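Local structure of endonuclease V (Homo sapiens, 6OZE) at residues A[81-84]-A[90-93]; A[174-179]-A[185-190]; A[189-192]-A[198-201]. The protein probably cleaves RNA at sites near inosine in a metal-dependent reaction, as an inosine-specific endoribonuclease of the RNase H-like clan. The protein carries 4 engineered substitutions. All blocks are in the same frame, centred on the assembly; numbering follows the deposited sequence. Where two conformers were deposited one is given.

Contact 1. Residues A[81-84]-A[90-93]; sequences APYV and FREV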
ATOM      1  N   ALA A  81      -8.544  -2.868  17.950  1.00 41.11           N
ATOM      2  CA  ALA A  81      -9.642  -2.085  17.405  1.00 45.68           C
ATOM      3  C   ALA A  81     -10.603  -3.006  16.654  1.00 44.13           C
ATOM      4  O   ALA A  81     -10.170  -3.973  16.021  1.00 42.73           O
ATOM      5  CB  ALA A  81      -9.113  -1.009  16.458  1.00 42.11           C
ATOM      6  N   PRO A  82     -11.907  -2.748  16.721  1.00 44.77           N
ATOM      7  CA  PRO A  82     -12.860  -3.610  16.016  1.00 46.62           C
ATOM      8  C   PRO A  82     -12.658  -3.562  14.509  1.00 39.38           C
ATOM      9  O   PRO A  82     -12.193  -2.567  13.945  1.00 41.39           O
ATOM     10  CB  PRO A  82     -14.226  -3.038  16.419  1.00 57.87           C
ATOM     11  CG  PRO A  82     -13.937  -1.668  16.958  1.00 59.71           C
ATOM     12  CD  PRO A  82     -12.577  -1.742  17.561  1.00 48.11           C
ATOM     13  N   TYR A  83     -13.005  -4.670  13.863  1.00 45.41           N
ATOM     14  CA  TYR A  83     -12.879  -4.813  12.422  1.00 45.21           C
ATOM     15  C   TYR A  83     -14.206  -4.414  11.786  1.00 47.26           C
ATOM     16  O   TYR A  83     -15.237  -5.042  12.047  1.00 47.56           O
ATOM     17  CB  TYR A  83     -12.529  -6.263  12.086  1.00 54.95           C
ATOM     18  CG  TYR A  83     -12.411  -6.577  10.606  1.00 63.43           C
ATOM     19  CD1 TYR A  83     -11.169  -6.738  10.008  1.00 70.74           C
ATOM     20  CD2 TYR A  83     -13.544  -6.738   9.814  1.00 71.23           C
ATOM     21  CE1 TYR A  83     -11.058  -7.036   8.659  1.00 77.17           C
ATOM     22  CE2 TYR A  83     -13.444  -7.027   8.470  1.00 77.26           C
ATOM     23  CZ  TYR A  83     -12.200  -7.175   7.896  1.00 83.43           C
ATOM     24  OH  TYR A  83     -12.102  -7.468   6.554  1.00 90.62           O
ATOM     25  N   VAL A  84     -14.179  -3.364  10.967  1.00 42.44           N
ATOM     26  CA  VAL A  84     -15.351  -2.906  10.231  1.00 42.55           C
ATOM     27  C   VAL A  84     -14.898  -2.577   8.819  1.00 45.80           C
ATOM     28  O   VAL A  84     -13.939  -1.822   8.638  1.00 39.70           O
ATOM     29  CB  VAL A  84     -15.994  -1.662  10.871  1.00 44.03           C
ATOM     30  CG1 VAL A  84     -17.250  -1.263  10.099  1.00 43.41           C
ATOM     31  CG2 VAL A  84     -16.321  -1.915  12.333  1.00 49.72           C
ATOM     32  N   PHE A  90      -7.774   1.864  10.794  1.00 27.63           N
ATOM     33  CA  PHE A  90      -7.747   2.138  12.222  1.00 27.95           C
ATOM     34  C   PHE A  90      -7.141   0.992  13.015  1.00 35.58           C
ATOM     35  O   PHE A  90      -6.673   1.209  14.137  1.00 43.17           O
ATOM     36  CB  PHE A  90      -9.145   2.495  12.729  1.00 28.65           C
ATOM     37  CG  PHE A  90      -9.609   3.844  12.274  1.00 32.08           C
ATOM     38  CD1 PHE A  90      -9.294   4.982  13.001  1.00 30.13           C
ATOM     39  CD2 PHE A  90     -10.331   3.982  11.104  1.00 31.73           C
ATOM     40  CE1 PHE A  90      -9.709   6.229  12.569  1.00 30.52           C
ATOM     41  CE2 PHE A  90     -10.742   5.234  10.661  1.00 33.73           C
ATOM     42  CZ  PHE A  90     -10.436   6.356  11.395  1.00 31.19           C
ATOM     43  N   ARG A  91      -7.135  -0.217  12.463  1.00 28.64           N
ATOM     44  CA  ARG A  91      -6.492  -1.340  13.134  1.00 37.05           C
ATOM     45  C   ARG A  91      -4.994  -1.389  12.881  1.00 35.90           C
ATOM     46  O   ARG A  91      -4.236  -1.765  13.781  1.00 38.34           O
ATOM     47  CB  ARG A  91      -7.115  -2.658  12.667  1.00 39.04           C
ATOM     48  CG  ARG A  91      -8.624  -2.597  12.517  1.00 44.59           C
ATOM     49  CD  ARG A  91      -9.283  -3.792  13.147  1.00 54.22           C
ATOM     50  NE  ARG A  91      -8.832  -5.057  12.587  1.00 55.04           N
ATOM     51  CZ  ARG A  91      -8.791  -6.194  13.272  1.00 52.04           C
ATOM     52  NH1 ARG A  91      -9.149  -6.223  14.547  1.00 49.19           N
ATOM     53  NH2 ARG A  91      -8.381  -7.304  12.685  1.00 52.29           N
ATOM     54  N   GLU A  92      -4.552  -1.005  11.684  1.00 29.29           N
ATOM     55  CA  GLU A  92      -3.193  -1.251  11.204  1.00 28.75           C
ATOM     56  C   GLU A  92      -2.276  -0.040  11.283  1.00 30.25           C
ATOM     57  O   GLU A  92      -1.094  -0.183  11.625  1.00 27.29           O
ATOM     58  CB  GLU A  92      -3.230  -1.718   9.746  1.00 34.94           C
ATOM     59  CG  GLU A  92      -3.870  -3.071   9.530  1.00 38.25           C
ATOM     60  CD  GLU A  92      -3.738  -3.535   8.091  1.00 36.00           C
ATOM     61  OE1 GLU A  92      -3.063  -2.839   7.306  1.00 42.52           O
ATOM     62  OE2 GLU A  92      -4.300  -4.596   7.749  1.00 48.91           O
ATOM     63  N   VAL A  93      -2.783   1.150  10.947  1.00 25.57           N
ATOM     64  CA  VAL A  93      -1.915   2.334  10.886  1.00 23.87           C
ATOM     65  C   VAL A  93      -1.156   2.611  12.175  1.00 23.05           C
ATOM     66  O   VAL A  93       0.032   2.979  12.095  1.00 25.39           O
ATOM     67  CB  VAL A  93      -2.686   3.542  10.335  1.00 25.38           C
ATOM     68  CG1 VAL A  93      -1.886   4.815  10.545  1.00 30.83           C
ATOM     69  CG2 VAL A  93      -2.976   3.366   8.854  1.00 28.04           C
TER
HETATM   70  O   HOH W   1      -5.827  -2.045  16.486  1.00 37.70           O

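Contact 2. Residues A[174-179]-A[185-190]; sequences SFPLLG and LGMALR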
ATOM      1  N   SER A 174      -1.127  -1.305 -18.401  1.00 25.61           N
ATOM      2  CA  SER A 174      -2.046  -0.868 -17.356  1.00 24.34           C
ATOM      3  C   SER A 174      -3.310  -0.304 -17.985  1.00 25.04           C
ATOM      4  O   SER A 174      -3.310   0.117 -19.146  1.00 26.16           O
ATOM      5  CB  SER A 174      -1.398   0.190 -16.451  1.00 29.40           C
ATOM      6  OG  SER A 174      -1.062   1.347 -17.202  1.00 35.07           O
ATOM      7  N   PHE A 175      -4.402  -0.321 -17.212  1.00 21.40           N
ATOM      8  CA  PHE A 175      -5.637   0.318 -17.648  1.00 23.52           C
ATOM      9  C   PHE A 175      -6.308   1.016 -16.472  1.00 21.31           C
ATOM     10  O   PHE A 175      -6.117   0.611 -15.323  1.00 22.88           O
ATOM     11  CB  PHE A 175      -6.619  -0.650 -18.347  1.00 23.17           C
ATOM     12  CG  PHE A 175      -7.145  -1.787 -17.490  1.00 25.39           C
ATOM     13  CD1 PHE A 175      -8.229  -1.600 -16.635  1.00 26.14           C
ATOM     14  CD2 PHE A 175      -6.619  -3.065 -17.609  1.00 22.87           C
ATOM     15  CE1 PHE A 175      -8.759  -2.653 -15.915  1.00 24.39           C
ATOM     16  CE2 PHE A 175      -7.137  -4.125 -16.870  1.00 24.01           C
ATOM     17  CZ  PHE A 175      -8.202  -3.914 -16.017  1.00 24.84           C
ATOM     18  N   PRO A 176      -7.062   2.083 -16.724  1.00 22.40           N
ATOM     19  CA  PRO A 176      -7.625   2.870 -15.621  1.00 26.56           C
ATOM     20  C   PRO A 176      -8.886   2.260 -15.031  1.00 25.87           C
ATOM     21  O   PRO A 176      -9.649   1.564 -15.703  1.00 27.23           O
ATOM     22  CB  PRO A 176      -7.930   4.221 -16.281  1.00 29.50           C
ATOM     23  CG  PRO A 176      -8.219   3.869 -17.719  1.00 30.76           C
ATOM     24  CD  PRO A 176      -7.291   2.717 -18.039  1.00 24.69           C
ATOM     25  N   LEU A 177      -9.088   2.533 -13.729  1.00 25.81           N
ATOM     26  CA  LEU A 177     -10.286   2.119 -13.005  1.00 29.23           C
ATOM     27  C   LEU A 177     -11.113   3.368 -12.737  1.00 32.88           C
ATOM     28  O   LEU A 177     -10.738   4.207 -11.912  1.00 36.13           O
ATOM     29  CB  LEU A 177      -9.893   1.424 -11.700  1.00 26.55           C
ATOM     30  CG  LEU A 177      -8.918   0.264 -11.933  1.00 28.19           C
ATOM     31  CD1 LEU A 177      -8.317  -0.200 -10.605  1.00 30.51           C
ATOM     32  CD2 LEU A 177      -9.610  -0.886 -12.635  1.00 31.46           C
ATOM     33  N   LEU A 178     -12.227   3.488 -13.447  1.00 36.92           N
ATOM     34  CA  LEU A 178     -13.054   4.682 -13.448  1.00 41.96           C
ATOM     35  C   LEU A 178     -14.215   4.462 -12.490  1.00 43.25           C
ATOM     36  O   LEU A 178     -14.963   3.489 -12.633  1.00 43.99           O
ATOM     37  CB  LEU A 178     -13.585   4.909 -14.863  1.00 51.20           C
ATOM     38  CG  LEU A 178     -13.995   6.296 -15.356  1.00 69.45           C
ATOM     39  CD1 LEU A 178     -15.512   6.426 -15.459  1.00 79.19           C
ATOM     40  CD2 LEU A 178     -13.410   7.360 -14.459  1.00 75.44           C
ATOM     41  N   GLY A 179     -14.354   5.350 -11.509  1.00 37.34           N
ATOM     42  CA  GLY A 179     -15.533   5.316 -10.667  1.00 40.39           C
ATOM     43  C   GLY A 179     -16.776   5.613 -11.482  1.00 64.66           C
ATOM     44  O   GLY A 179     -16.711   6.261 -12.527  1.00 64.81           O
ATOM     45  N   LEU A 185     -10.023   6.125 -10.058  1.00 35.37           N
ATOM     46  CA  LEU A 185      -9.676   5.779  -8.686  1.00 31.77           C
ATOM     47  C   LEU A 185      -8.359   5.029  -8.590  1.00 29.01           C
ATOM     48  O   LEU A 185      -7.764   4.976  -7.502  1.00 29.24           O
ATOM     49  CB  LEU A 185     -10.782   4.892  -8.117  1.00 34.48           C
ATOM     50  CG  LEU A 185     -12.175   5.516  -8.161  1.00 44.07           C
ATOM     51  CD1 LEU A 185     -13.234   4.497  -7.772  1.00 54.10           C
ATOM     52  CD2 LEU A 185     -12.228   6.720  -7.248  1.00 49.82           C
ATOM     53  N   GLY A 186      -7.903   4.443  -9.685  1.00 28.58           N
ATOM     54  CA  GLY A 186      -6.669   3.687  -9.663  1.00 26.14           C
ATOM     55  C   GLY A 186      -6.403   3.108 -11.031  1.00 25.75           C
ATOM     56  O   GLY A 186      -7.059   3.464 -12.014  1.00 27.63           O
ATOM     57  N   MET A 187      -5.415   2.221 -11.085  1.00 24.28           N
ATOM     58  CA  MET A 187      -5.036   1.554 -12.319  0.53 22.61           C
ATOM     59  C   MET A 187      -4.820   0.075 -12.049  1.00 25.13           C
ATOM     60  O   MET A 187      -4.285  -0.294 -11.002  1.00 23.64           O
ATOM     61  CB  MET A 187      -3.726   2.138 -12.862  0.53 27.44           C
ATOM     62  CG  MET A 187      -3.744   3.641 -13.051  0.53 30.06           C
ATOM     63  SD  MET A 187      -4.527   4.082 -14.599  0.53 33.03           S
ATOM     64  CE  MET A 187      -3.613   2.955 -15.617  0.53 22.37           C
ATOM     65  N   ALA A 188      -5.220  -0.766 -12.993  1.00 23.65           N
ATOM     66  CA  ALA A 188      -4.837  -2.166 -12.961  1.00 22.07           C
ATOM     67  C   ALA A 188      -3.520  -2.260 -13.712  1.00 21.26           C
ATOM     68  O   ALA A 188      -3.397  -1.716 -14.817  1.00 24.51           O
ATOM     69  CB  ALA A 188      -5.898  -3.039 -13.638  1.00 24.26           C
ATOM     70  N   LEU A 189      -2.544  -2.933 -13.123  1.00 22.78           N
ATOM     71  CA  LEU A 189      -1.203  -2.978 -13.682  1.00 21.25           C
ATOM     72  C   LEU A 189      -0.763  -4.422 -13.809  1.00 22.27           C
ATOM     73  O   LEU A 189      -0.802  -5.178 -12.839  1.00 24.27           O
ATOM     74  CB  LEU A 189      -0.225  -2.261 -12.741  1.00 23.30           C
ATOM     75  CG  LEU A 189       1.262  -2.509 -13.018  1.00 22.71           C
ATOM     76  CD1 LEU A 189       1.672  -1.905 -14.354  1.00 25.46           C
ATOM     77  CD2 LEU A 189       2.111  -1.964 -11.861  1.00 24.34           C
ATOM     78  N   ARG A 190      -0.361  -4.814 -15.016  1.00 20.81           N
ATOM     79  CA  ARG A 190       0.334  -6.084 -15.164  0.83 22.13           C
ATOM     80  C   ARG A 190       1.774  -5.874 -14.714  1.00 23.47           C
ATOM     81  O   ARG A 190       2.523  -5.092 -15.303  1.00 24.86           O
ATOM     82  CB  ARG A 190       0.264  -6.596 -16.600  0.83 22.55           C
ATOM     83  CG  ARG A 190       0.991  -7.922 -16.752  0.83 23.68           C
ATOM     84  CD  ARG A 190       0.538  -8.631 -18.019  0.83 28.13           C
ATOM     85  NE  ARG A 190       1.166  -9.935 -18.189  0.83 31.63           N
ATOM     86  CZ  ARG A 190       0.684 -10.886 -18.987  0.83 38.37           C
ATOM     87  NH1 ARG A 190      -0.438 -10.676 -19.668  0.83 33.28           N
ATOM     88  NH2 ARG A 190       1.311 -12.050 -19.100  0.83 40.75           N
TER

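Contact 3. Residues A[189-192]-A[198-201]; sequences LRSH and PLYI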
ATOM      1  N   LEU A 189      -2.544  -2.933 -13.123  1.00 22.78           N
ATOM      2  CA  LEU A 189      -1.203  -2.978 -13.682  1.00 21.25           C
ATOM      3  C   LEU A 189      -0.763  -4.422 -13.809  1.00 22.27           C
ATOM      4  O   LEU A 189      -0.802  -5.178 -12.839  1.00 24.27           O
ATOM      5  CB  LEU A 189      -0.225  -2.261 -12.741  1.00 23.30           C
ATOM      6  CG  LEU A 189       1.262  -2.509 -13.018  1.00 22.71           C
ATOM      7  CD1 LEU A 189       1.672  -1.905 -14.354  1.00 25.46           C
ATOM      8  CD2 LEU A 189       2.111  -1.964 -11.861  1.00 24.34           C
ATOM      9  N   ARG A 190      -0.361  -4.814 -15.016  1.00 20.81           N
ATOM     10  CA  ARG A 190       0.334  -6.084 -15.164  0.83 22.13           C
ATOM     11  C   ARG A 190       1.774  -5.874 -14.714  1.00 23.47           C
ATOM     12  O   ARG A 190       2.523  -5.092 -15.303  1.00 24.86           O
ATOM     13  CB  ARG A 190       0.264  -6.596 -16.600  0.83 22.55           C
ATOM     14  CG  ARG A 190       0.991  -7.922 -16.752  0.83 23.68           C
ATOM     15  CD  ARG A 190       0.538  -8.631 -18.019  0.83 28.13           C
ATOM     16  NE  ARG A 190       1.166  -9.935 -18.189  0.83 31.63           N
ATOM     17  CZ  ARG A 190       0.684 -10.886 -18.987  0.83 38.37           C
ATOM     18  NH1 ARG A 190      -0.438 -10.676 -19.668  0.83 33.28           N
ATOM     19  NH2 ARG A 190       1.311 -12.050 -19.100  0.83 40.75           N
ATOM     20  N   SER A 191       2.158  -6.538 -13.630  1.00 23.95           N
ATOM     21  CA  SER A 191       3.470  -6.303 -13.053  1.00 23.17           C
ATOM     22  C   SER A 191       4.526  -7.306 -13.495  1.00 23.67           C
ATOM     23  O   SER A 191       5.686  -7.162 -13.114  1.00 27.12           O
ATOM     24  CB  SER A 191       3.356  -6.302 -11.532  1.00 27.05           C
ATOM     25  OG  SER A 191       2.779  -7.521 -11.109  1.00 29.51           O
ATOM     26  N   HIS A 192       4.165  -8.309 -14.294  1.00 25.59           N
ATOM     27  CA  HIS A 192       5.117  -9.352 -14.648  1.00 27.10           C
ATOM     28  C   HIS A 192       4.684  -9.977 -15.963  1.00 28.30           C
ATOM     29  O   HIS A 192       3.490 -10.145 -16.205  1.00 27.36           O
ATOM     30  CB  HIS A 192       5.194 -10.419 -13.542  1.00 33.33           C
ATOM     31  CG  HIS A 192       6.350 -11.357 -13.679  1.00 40.40           C
ATOM     32  ND1 HIS A 192       6.290 -12.507 -14.436  1.00 50.33           N
ATOM     33  CD2 HIS A 192       7.594 -11.323 -13.145  1.00 47.38           C
ATOM     34  CE1 HIS A 192       7.449 -13.139 -14.365  1.00 55.15           C
ATOM     35  NE2 HIS A 192       8.257 -12.441 -13.588  1.00 52.22           N
ATOM     36  N   PRO A 198      -3.617  -8.797 -12.529  1.00 28.20           N
ATOM     37  CA  PRO A 198      -2.974  -7.499 -12.316  1.00 23.39           C
ATOM     38  C   PRO A 198      -2.927  -7.129 -10.839  1.00 24.11           C
ATOM     39  O   PRO A 198      -3.575  -7.740  -9.979  1.00 27.51           O
ATOM     40  CB  PRO A 198      -3.884  -6.526 -13.072  1.00 31.11           C
ATOM     41  CG  PRO A 198      -5.229  -7.168 -13.020  1.00 35.58           C
ATOM     42  CD  PRO A 198      -4.991  -8.661 -13.050  1.00 32.95           C
ATOM     43  N   LEU A 199      -2.121  -6.114 -10.550  1.00 23.64           N
ATOM     44  CA  LEU A 199      -2.203  -5.424  -9.276  1.00 20.87           C
ATOM     45  C   LEU A 199      -3.111  -4.215  -9.430  1.00 23.13           C
ATOM     46  O   LEU A 199      -3.289  -3.680 -10.523  1.00 24.63           O
ATOM     47  CB  LEU A 199      -0.825  -4.919  -8.865  1.00 23.76           C
ATOM     48  CG  LEU A 199       0.349  -5.878  -8.955  1.00 31.91           C
ATOM     49  CD1 LEU A 199       1.630  -5.115  -8.639  1.00 32.95           C
ATOM     50  CD2 LEU A 199       0.164  -7.020  -7.981  1.00 32.70           C
ATOM     51  N   TYR A 200      -3.699  -3.780  -8.326  1.00 22.01           N
ATOM     52  CA  TYR A 200      -4.586  -2.622  -8.348  1.00 23.13           C
ATOM     53  C   TYR A 200      -3.899  -1.499  -7.582  1.00 24.24           C
ATOM     54  O   TYR A 200      -3.706  -1.585  -6.356  1.00 24.17           O
ATOM     55  CB  TYR A 200      -5.964  -2.975  -7.794  1.00 23.63           C
ATOM     56  CG  TYR A 200      -6.602  -4.047  -8.626  1.00 24.34           C
ATOM     57  CD1 TYR A 200      -7.287  -3.725  -9.795  1.00 28.93           C
ATOM     58  CD2 TYR A 200      -6.454  -5.389  -8.311  1.00 30.18           C
ATOM     59  CE1 TYR A 200      -7.845  -4.699 -10.586  1.00 31.82           C
ATOM     60  CE2 TYR A 200      -7.012  -6.371  -9.100  1.00 32.31           C
ATOM     61  CZ  TYR A 200      -7.708  -6.021 -10.244  1.00 33.26           C
ATOM     62  OH  TYR A 200      -8.266  -6.993 -11.039  1.00 34.34           O
ATOM     63  N   ILE A 201      -3.516  -0.454  -8.306  1.00 22.83           N
ATOM     64  CA  ILE A 201      -2.668   0.611  -7.786  1.00 21.30           C
ATOM     65  C   ILE A 201      -3.516   1.855  -7.576  1.00 22.37           C
ATOM     66  O   ILE A 201      -4.309   2.224  -8.445  1.00 24.21           O
ATOM     67  CB  ILE A 201      -1.534   0.926  -8.781  1.00 25.51           C
ATOM     68  CG1 ILE A 201      -0.784  -0.357  -9.186  1.00 25.47           C
ATOM     69  CG2 ILE A 201      -0.602   2.008  -8.200  1.00 23.38           C
ATOM     70  CD1 ILE A 201      -0.262  -1.158  -8.027  1.00 27.84           C
TER

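Contact 1. Residues A[81-84]-A[90-93]
Arg-91, near the start of helix 89-106, reaches across to the loop 81-84 and binds the carbonyl of Ala-81. The hydrogen bond from NH1 to Ala-81 O is 2.9 Å long and almost straight, 172° at the hydrogen, and the acceptor lies in the guanidinium plane. A second, water-mediated link joins the backbones: one water accepts from Ala-81 N and donates to Arg-91 O, each at 3.2 Å.

The remaining contacts are van der Waals. Bends at chi2 and chi3 turn the arginine chain beside the carbonyls of Ala-81 and Pro-82, with Arg-91 CD 3.3 Å from Pro-82 O. Tyr-83 CB sits over the centre of one guanidinium face, 3.9 Å above it. The tyrosine ring is turned nearly perpendicular to that group, 81° between planes, and offers its edge to NE, with CD1 and NE 3.9 Å apart. The small Ala-81 lets the chain pass close to the helix, its CB 4.0 Å from Phe-90 O.

Arg-91 NH2 donates to Ser-52 O, whereas its buried NE has no partner in the model. A long, branched donor suits this place: one arginine ties two separate carbonyls to the helix, and its positive charge probably strengthens both bonds.

Contact 2. Residues A[174-179]-A[185-190]
Phe-175 and Ala-188 form a hydrogen-bonded antiparallel pair, joined by Phe-175 N to Ala-188 O and Ala-188 N to Phe-175 O, both 2.9 Å. Ala-188 CB lies over one face of the Phe-175 ring, a CH-pi contact 3.6 Å from the centroid and displaced toward CZ. The ring gets there because chi1 of 63° sets CG between the backbone N and the carbonyl carbon, folding it over the neighbouring strand; alanine is small enough to fit beneath it.

Next along the ladder, Leu-177 N bonds to Gly-186 O, and Leu-185 N returns a bond of 2.8 Å to Leu-177 O. Gly-186 brings no side chain, and Leu-177 lays its CD1 along the backbone of Met-187. On the face shared by Ser-174, Pro-176 and Leu-189, Met-187 curls over the partner strand in the conformer given, one of two deposited, with SD 3.8 Å from Pro-176 CB. Proline is tolerated at a non-hydrogen-bonded position, where no N-H is needed for this pairing.

The hairpin places 174-178 at the edge of the mixed sheet. Helix 159-167 packs on the Phe-175 and Leu-177 face, helix 209-218 on Met-187 and Leu-189, and strand 199-205 continues the sheet beyond 184-189.

Contact 3. Residues A[189-192]-A[198-201]
Two successive antiparallel strands of the central mixed sheet, 184-189 and 199-205, meet here at the end where the connecting loop joins them. Leu-189 and Leu-199 are a hydrogen-bonded pair: Leu-189 N gives its hydrogen to Leu-199 O, and Leu-199 N to Leu-189 O, both at 2.8 Å.

The chains stay close at Arg-190 and Pro-198, where the CA atoms are 4.6 Å apart. Pro-198, with no N-H to give, sets its CB against the backbone of Leu-189, 3.4 Å from Leu-189 O. The leucine and isoleucine side chains suit a buried sheet face: Leu-189 CB meets Ile-201 CG1 at 4.1 Å.

Ser-191 packs against the end of Leu-199, its CB 3.6 Å from CD1, and its OG runs alongside CG and CD1 of that leucine. A chi1 of 56° turns the hydroxyl toward Leu-199, while its hydrogen bond with Arg-223 O satisfies it, so a small polar residue can be buried beside an aliphatic one. Arg-190 points away from strand 199-205. In the conformer given, one of two deposited, its extended chain brings NE to His-192 O, 3.1 Å away and in the guanidinium plane, while NH2 bonds to Asp-193 O; these two bonds link the side chain to carbonyls of the connecting loop.

Helix 209-218 packs through Val-213 and Thr-216 on Leu-189 and Ile-201. Across the sheet, Ile-165 of helix 159-167 touches Pro-198 and Tyr-200, and the Tyr-200 hydroxyl is hydrogen-bonded with His-161 NE2. Strand 142-146 flanks 199-205 on the side away from 184-189.

Contacts 2 and 3 are consecutive steps of one antiparallel meander: they share Leu-189 and Arg-190, and their centres are 9 Å apart. A probable hydrogen bond from Ile-201 N to Met-187 O, 2.8 Å, continues the pairing between them, and Tyr-200 CD1 packs 3.8 Å from Leu-177 CD1. Contact 1 is separate, a loop-to-helix clasp at the surface whose centre is 26 Å from each of the others; it lies across the chain's centre from contact 3, with nearest atoms about 14 Å apart. A bound sodium ion lies about 4 Å from the Arg-190 side chain, in the conformer given, and one, which may be the same ion, lies about 10 Å from that of Phe-175.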